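Local coordinates for protein salmonella plasmid virulence: SpvB (Salmonella typhimurium, PDB 6P0X) that is the N-terminal domain of a secreted virulence toxin that probably transfers ADP-ribose from NAD(+) to an arginine of actin, blocking its polymerisation, at residues 102-105 / 106-110; 139-142 / 143-147. One frame throughout, in Å; residues are numbered along the deposited sequence.

Interaction 1 of 2, residues 102-105 / 106-110; sequences VSFP and QSYTV
Between F104 and Y108 the chain turns a corner at P105 and Q106, so that strands 102-104 and 107-115 belong to different sheets or faces, with no backbone hydrogen bond between 102-105 and 106-110. What bridges the corner is an aromatic pair. The edge of the Y108 ring is directed at the face of F104 in a T-shaped arrangement, the ring centroids 5.4 Å apart and the planes at 79°. The tyrosine offers the CD1-CE1 side of its ring, and F104 CD2 lies 3.9 Å from Y108 CE1. Both aromatic side chains have CG anti to their own carbonyl carbon (chi1 -53° for F104, -73° for Y108), which brings the rings together within the bend. F104 also packs against the turn itself, its CB 3.2 Å from Q106 O, while V102 O sits over the centre of one face of its ring, 4.1 Å above the plane. Q106 is extended beyond CG, and its NE2 makes a weak, bent hydrogen bond to Y108 OH, 3.3 Å long. The stronger hold on this amide comes from the turn after strand 123-129, where OE1 accepts from the backbone N of S131 and NE2 donates to N132 OD1. Around the pair, F104's ring meets W228 and its side chain touches W127 of strand 123-129, while Y108's ring meets F136. Strand 102-104 pairs with 98-99, whereas strand 107-115 runs between 94-96 and 123-129, so the corner joins a small two-stranded sheet to a larger antiparallel array.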
loop_
_atom_site.group_PDB
_atom_site.type_symbol
_atom_site.label_atom_id
_atom_site.label_comp_id
_atom_site.label_asym_id
_atom_site.label_seq_id
_atom_site.Cartn_x
_atom_site.Cartn_y
_atom_site.Cartn_z
ATOM N N VAL A 102 -21.356 -6.634 11.202
ATOM C CA VAL A 102 -20.284 -7.603 11.392
ATOM C C VAL A 102 -19.863 -7.553 12.853
ATOM O O VAL A 102 -19.437 -6.501 13.344
ATOM C CB VAL A 102 -19.092 -7.309 10.469
ATOM C CG1 VAL A 102 -18.000 -8.351 10.657
ATOM C CG2 VAL A 102 -19.543 -7.257 9.020
ATOM N N SER A 103 -19.979 -8.682 13.546
ATOM C CA SER A 103 -19.524 -8.803 14.924
ATOM C C SER A 103 -18.182 -9.525 14.957
ATOM O O SER A 103 -17.962 -10.479 14.204
ATOM C CB SER A 103 -20.552 -9.551 15.775
ATOM O OG SER A 103 -20.410 -10.949 15.618
ATOM N N PHE A 104 -17.297 -9.077 15.835
ATOM C CA PHE A 104 -15.920 -9.532 15.795
ATOM C C PHE A 104 -15.661 -10.612 16.833
ATOM O O PHE A 104 -16.352 -10.697 17.853
ATOM C CB PHE A 104 -14.956 -8.363 16.037
ATOM C CG PHE A 104 -15.177 -7.188 15.131
ATOM C CD1 PHE A 104 -15.052 -7.324 13.757
ATOM C CD2 PHE A 104 -15.443 -5.932 15.653
ATOM C CE1 PHE A 104 -15.240 -6.240 12.918
ATOM C CE2 PHE A 104 -15.622 -4.842 14.821
ATOM C CZ PHE A 104 -15.522 -4.996 13.452
ATOM N N PRO A 105 -14.670 -11.474 16.587
ATOM C CA PRO A 105 -14.265 -12.444 17.619
ATOM C C PRO A 105 -13.727 -11.784 18.876
ATOM O O PRO A 105 -13.822 -12.364 19.965
ATOM C CB PRO A 105 -13.175 -13.283 16.934
ATOM C CG PRO A 105 -13.074 -12.812 15.532
ATOM C CD PRO A 105 -14.061 -11.731 15.271
ATOM N N GLN A 106 -13.135 -10.599 18.750
ATOM C CA GLN A 106 -12.572 -9.876 19.878
ATOM C C GLN A 106 -13.084 -8.444 19.859
ATOM O O GLN A 106 -13.466 -7.912 18.815
ATOM C CB GLN A 106 -11.032 -9.878 19.846
ATOM C CG GLN A 106 -10.452 -8.950 18.780
ATOM C CD GLN A 106 -8.933 -8.883 18.789
ATOM O OE1 GLN A 106 -8.304 -8.861 19.845
ATOM N NE2 GLN A 106 -8.340 -8.839 17.603
ATOM N N SER A 107 -13.096 -7.820 21.029
ATOM C CA SER A 107 -13.435 -6.409 21.103
ATOM C C SER A 107 -12.195 -5.557 20.838
ATOM O O SER A 107 -11.056 -6.030 20.899
ATOM C CB SER A 107 -14.048 -6.065 22.460
ATOM O OG SER A 107 -13.088 -6.185 23.494
ATOM N N TYR A 108 -12.432 -4.285 20.525
ATOM C CA TYR A 108 -11.383 -3.363 20.119
ATOM C C TYR A 108 -11.458 -2.082 20.936
ATOM O O TYR A 108 -12.542 -1.540 21.163
ATOM C CB TYR A 108 -11.495 -3.015 18.625
ATOM C CG TYR A 108 -11.082 -4.136 17.702
ATOM C CD1 TYR A 108 -11.991 -5.110 17.312
ATOM C CD2 TYR A 108 -9.785 -4.220 17.220
ATOM C CE1 TYR A 108 -11.620 -6.140 16.470
ATOM C CE2 TYR A 108 -9.400 -5.248 16.378
ATOM C CZ TYR A 108 -10.322 -6.205 16.006
ATOM O OH TYR A 108 -9.947 -7.231 15.169
ATOM N N THR A 109 -10.298 -1.611 21.385
ATOM C CA THR A 109 -10.172 -0.252 21.892
ATOM C C THR A 109 -9.987 0.675 20.698
ATOM O O THR A 109 -9.037 0.512 19.919
ATOM C CB THR A 109 -8.996 -0.136 22.861
ATOM O OG1 THR A 109 -9.228 -0.974 24.001
ATOM C CG2 THR A 109 -8.824 1.305 23.319
ATOM N N VAL A 110 -10.909 1.620 20.529
ATOM C CA VAL A 110 -10.955 2.478 19.351
ATOM C C VAL A 110 -10.747 3.914 19.802
ATOM O O VAL A 110 -11.549 4.450 20.579
ATOM C CB VAL A 110 -12.282 2.327 18.592
ATOM C CG1 VAL A 110 -12.313 3.258 17.388
ATOM C CG2 VAL A 110 -12.477 0.876 18.171
#

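Interaction 2 of 2, residues 139-142 / 143-147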
loop_
_atom_site.group_PDB
_atom_site.type_symbol
_atom_site.label_atom_id
_atom_site.label_comp_id
_atom_site.label_asym_id
_atom_site.label_seq_id
_atom_site.Cartn_x
_atom_site.Cartn_y
_atom_site.Cartn_z
ATOM N N LEU A 139 -10.476 4.979 8.313
ATOM C CA LEU A 139 -10.633 6.363 7.883
ATOM C C LEU A 139 -11.927 6.534 7.101
ATOM O O LEU A 139 -12.141 5.854 6.096
ATOM C CB LEU A 139 -9.448 6.809 7.017
ATOM C CG LEU A 139 -9.629 8.170 6.335
ATOM C CD1 LEU A 139 -9.737 9.276 7.373
ATOM C CD2 LEU A 139 -8.493 8.457 5.368
ATOM N N HIS A 140 -12.767 7.466 7.539
ATOM C CA HIS A 140 -13.964 7.865 6.803
ATOM C C HIS A 140 -13.683 9.266 6.272
ATOM O O HIS A 140 -13.792 10.250 7.013
ATOM C CB HIS A 140 -15.199 7.833 7.697
ATOM C CG HIS A 140 -16.488 7.985 6.956
ATOM N ND1 HIS A 140 -17.644 8.434 7.558
ATOM C CD2 HIS A 140 -16.807 7.742 5.663
ATOM C CE1 HIS A 140 -18.619 8.463 6.667
ATOM N NE2 HIS A 140 -18.138 8.048 5.509
ATOM N N ASP A 141 -13.306 9.351 4.996
ATOM C CA ASP A 141 -12.786 10.596 4.456
ATOM C C ASP A 141 -13.916 11.539 4.044
ATOM O O ASP A 141 -15.103 11.202 4.082
ATOM C CB ASP A 141 -11.823 10.324 3.291
ATOM C CG ASP A 141 -12.497 9.700 2.070
ATOM O OD1 ASP A 141 -13.739 9.766 1.924
ATOM O OD2 ASP A 141 -11.754 9.136 1.235
ATOM N N SER A 142 -13.516 12.744 3.636
ATOM C CA SER A 142 -14.449 13.812 3.296
ATOM C C SER A 142 -15.357 13.478 2.117
ATOM O O SER A 142 -16.312 14.221 1.869
ATOM C CB SER A 142 -13.662 15.092 3.008
ATOM O OG SER A 142 -12.844 14.933 1.864
ATOM N N ASN A 143 -15.099 12.389 1.395
ATOM C CA ASN A 143 -15.924 11.995 0.260
ATOM C C ASN A 143 -16.828 10.813 0.577
ATOM O O ASN A 143 -17.467 10.274 -0.332
ATOM C CB ASN A 143 -15.039 11.671 -0.947
ATOM C CG ASN A 143 -14.386 12.903 -1.535
ATOM O OD1 ASN A 143 -15.041 13.923 -1.747
ATOM N ND2 ASN A 143 -13.088 12.819 -1.790
ATOM N N GLY A 144 -16.902 10.399 1.838
ATOM C CA GLY A 144 -17.770 9.305 2.220
ATOM C C GLY A 144 -17.208 7.921 1.984
ATOM O O GLY A 144 -17.928 6.937 2.183
ATOM N N ILE A 145 -15.959 7.810 1.563
ATOM C CA ILE A 145 -15.333 6.514 1.328
ATOM C C ILE A 145 -14.726 6.018 2.632
ATOM O O ILE A 145 -14.129 6.791 3.393
ATOM C CB ILE A 145 -14.278 6.611 0.212
ATOM C CG1 ILE A 145 -14.919 7.140 -1.071
ATOM C CG2 ILE A 145 -13.639 5.257 -0.043
ATOM C CD1 ILE A 145 -13.931 7.752 -2.032
ATOM N N LEU A 146 -14.880 4.725 2.897
ATOM C CA LEU A 146 -14.388 4.113 4.124
ATOM C C LEU A 146 -13.174 3.253 3.800
ATOM O O LEU A 146 -13.236 2.392 2.914
ATOM C CB LEU A 146 -15.489 3.278 4.783
ATOM C CG LEU A 146 -15.216 2.738 6.186
ATOM C CD1 LEU A 146 -15.071 3.890 7.169
ATOM C CD2 LEU A 146 -16.326 1.794 6.623
ATOM N N HIS A 147 -12.077 3.479 4.525
ATOM C CA HIS A 147 -10.793 2.842 4.263
ATOM C C HIS A 147 -10.331 2.085 5.498
ATOM O O HIS A 147 -10.316 2.640 6.603
ATOM C CB HIS A 147 -9.708 3.864 3.895
ATOM C CG HIS A 147 -10.072 4.780 2.769
ATOM N ND1 HIS A 147 -9.798 4.489 1.451
ATOM C CD2 HIS A 147 -10.661 6.001 2.771
ATOM C CE1 HIS A 147 -10.213 5.484 0.686
ATOM N NE2 HIS A 147 -10.743 6.413 1.463
HETATM O O HOH W 1 -11.640 9.952 -1.504
#
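A tight beta hairpin joins strands 135-140 and 146-149, and D141, the first residue of the type I turn that ends at G144, meets H147 across it. L139 and H147 form a hydrogen-bonded antiparallel pair, with H147 N 2.8 Å from L139 O; H140 and L146 follow as a non-hydrogen-bonded pair, H140 CB resting against L146 CD1. D141 N then bonds to I145 O, and G144 N closes the turn on D141 O at 3.0 Å. The carboxylate of D141 folds back over the bend because its CG lies between the backbone N and the carbonyl carbon (chi1 66°). Its OD1 accepts from N143 N, making an Asx turn, and from I145 N on the opposite face of the carboxylate, each 3.0 Å away. OD2 accepts from H147 NE2 at 2.9 Å, a bond nearly in the imidazole plane that reaches the oxygen from above the carboxylate plane, 54° out of it. A water donates to OD2 and accepts from N143 ND2. S174 OG on strand 165-175 holds H147 ND1, fixing the ring's rotation from both nitrogens. The arrangement is a 3:5 hairpin, a type I turn with a G1 bulge, whose hallmark is the positive phi of G144.

How the interactions relate
The two interactions follow one another along the chain and reach the same array of antiparallel strands, yet do not touch: their nearest atoms are about 9 Å apart and their centres about 20 Å. Strand 123-129 lies between them, pairing with 107-115 on one side and 135-140 on the other. Interaction 1 is partly buried and mostly aromatic, its one internal side-chain hydrogen bond weak; interaction 2 is a surface hairpin held by backbone bonds and a buttressed carboxylate. Strand 135-140, which carries 139-140, also supplies the F136 that borders interaction 1. Together they illustrate how ring packing can span a corner where strands diverge, and polar capping a reversal where they pair.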